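Putative alpha/beta hydrolase FOLD protein (Candidatus Nitrososphaera gargensis, PDB 5A62) is a putative alpha/beta hydrolase, probably a carboxylesterase that cleaves ester bonds. Local coordinates at residues I90-I95 and K115-I120. Numbering follows the deposited sequence.
Sequences IGKCTI and KVDAII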
# COMPACT_ATOMS: atom_id res chain seq x y z
N ILE A 90 -6.58 26.50 -12.20
CA ILE A 90 -6.19 25.93 -13.51
C ILE A 90 -7.40 25.16 -14.09
O ILE A 90 -7.75 24.09 -13.57
CB ILE A 90 -5.01 24.94 -13.28
CG1 ILE A 90 -3.86 25.60 -12.57
CG2 ILE A 90 -4.48 24.30 -14.57
CD1 ILE A 90 -3.40 26.85 -13.24
N GLY A 91 -7.98 25.65 -15.18
CA GLY A 91 -9.08 24.94 -15.89
C GLY A 91 -8.67 23.85 -16.89
O GLY A 91 -9.32 22.79 -16.93
N LYS A 92 -7.66 24.13 -17.73
CA LYS A 92 -7.19 23.16 -18.77
C LYS A 92 -5.68 23.27 -18.89
O LYS A 92 -5.15 24.35 -19.07
CB LYS A 92 -7.80 23.38 -20.17
CG LYS A 92 -9.18 22.75 -20.33
CD LYS A 92 -9.55 22.31 -21.74
CE LYS A 92 -9.50 20.78 -21.88
NZ LYS A 92 -9.46 20.29 -23.29
N CYS A 93 -5.00 22.13 -18.85
CA CYS A 93 -3.55 22.14 -18.73
C CYS A 93 -2.99 20.93 -19.44
O CYS A 93 -3.76 20.03 -19.87
CB CYS A 93 -3.10 22.12 -17.28
SG CYS A 93 -3.52 20.59 -16.37
N THR A 94 -1.69 20.86 -19.54
CA THR A 94 -0.99 19.67 -19.96
C THR A 94 -0.13 19.24 -18.77
O THR A 94 0.55 20.06 -18.17
CB THR A 94 -0.16 19.91 -21.18
OG1 THR A 94 -1.10 20.06 -22.27
CG2 THR A 94 0.78 18.76 -21.49
N ILE A 95 -0.06 17.94 -18.49
CA ILE A 95 0.72 17.41 -17.36
C ILE A 95 1.88 16.58 -17.92
O ILE A 95 1.67 15.73 -18.75
CB ILE A 95 -0.16 16.54 -16.48
CG1 ILE A 95 -1.36 17.32 -15.97
CG2 ILE A 95 0.63 16.03 -15.31
CD1 ILE A 95 -2.45 16.47 -15.28
N LYS A 115 -10.45 18.70 -17.80
CA LYS A 115 -9.46 19.53 -17.15
C LYS A 115 -8.09 19.38 -17.81
O LYS A 115 -7.16 20.08 -17.45
CB LYS A 115 -9.34 19.09 -15.69
CG LYS A 115 -10.63 19.00 -14.93
CD LYS A 115 -11.09 20.32 -14.41
CE LYS A 115 -12.20 20.07 -13.39
NZ LYS A 115 -13.26 21.10 -13.55
N VAL A 116 -7.95 18.47 -18.77
CA VAL A 116 -6.62 18.15 -19.31
C VAL A 116 -6.67 18.09 -20.82
O VAL A 116 -7.50 17.36 -21.38
CB VAL A 116 -6.09 16.81 -18.75
CG1 VAL A 116 -6.86 15.60 -19.31
CG2 VAL A 116 -4.57 16.71 -18.89
N ASP A 117 -5.79 18.83 -21.44
CA ASP A 117 -5.62 18.70 -22.88
C ASP A 117 -4.78 17.48 -23.27
O ASP A 117 -5.03 16.82 -24.30
CB ASP A 117 -5.01 19.92 -23.48
CG ASP A 117 -5.91 21.16 -23.43
OD1 ASP A 117 -7.06 21.06 -23.87
OD2 ASP A 117 -5.43 22.21 -23.00
N ALA A 118 -3.74 17.22 -22.48
CA ALA A 118 -2.74 16.24 -22.83
C ALA A 118 -1.96 15.87 -21.61
O ALA A 118 -1.83 16.65 -20.67
CB ALA A 118 -1.79 16.76 -23.86
N ILE A 119 -1.46 14.66 -21.66
CA ILE A 119 -0.46 14.20 -20.71
C ILE A 119 0.75 13.69 -21.48
O ILE A 119 0.64 13.13 -22.56
CB ILE A 119 -0.94 13.16 -19.76
CG1 ILE A 119 -1.25 11.82 -20.37
CG2 ILE A 119 -2.10 13.69 -18.97
CD1 ILE A 119 -1.65 10.76 -19.35
N ILE A 120 1.92 13.88 -20.85
CA ILE A 120 3.23 13.47 -21.38
C ILE A 120 3.86 12.67 -20.29
O ILE A 120 4.30 13.25 -19.29
CB ILE A 120 4.09 14.63 -21.83
CG1 ILE A 120 3.33 15.44 -22.88
CG2 ILE A 120 5.41 14.05 -22.42
CD1 ILE A 120 4.03 16.72 -23.28
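Lys-92 brings CD, CE and NZ against OD1 of Asp-117, the two side chains crossing at about a right angle, at the entry to two neighbouring parallel strands. These are the two strands of a beta-alpha-beta unit in the alpha/beta hydrolase fold: strand 93-98, helix 100-111, strand 116-122. The lysine chain bends at chi3 (107°), which brings NZ over the carboxylate to make a 2.6 Å salt bridge with OD1, from 35° above the carboxylate plane. Tyr-24 OH holds the other oxygen of Asp-117, OD2, and also bonds Thr-94 OG1.

Ile-95 and Val-116 share the face covered by helix 100-111, their side chains crossing with Ile-95 CD1 4.2 Å from Val-116 CG2. On the reverse face, against helix 256-272, Thr-94 sets its OG1 3.7 Å from Ala-118 CB, while its CG2, anti to the backbone N, comes within 3.5 Å of Ala-118 O.

The backbone ladder begins with a weak bond from Cys-93 N to Lys-115 O. Asp-117 N then reaches Cys-93 O at 2.8 Å, but the chain turns a corner at Asp-117, and the buried Ala-118 N is left without a partner. Beyond that break the pairing resumes: Ile-95 N bonds Ala-118 O at 3.1 Å, and Ile-120 N approaches Ile-95 O at 2.8 Å, with a C=O...N angle of 164°.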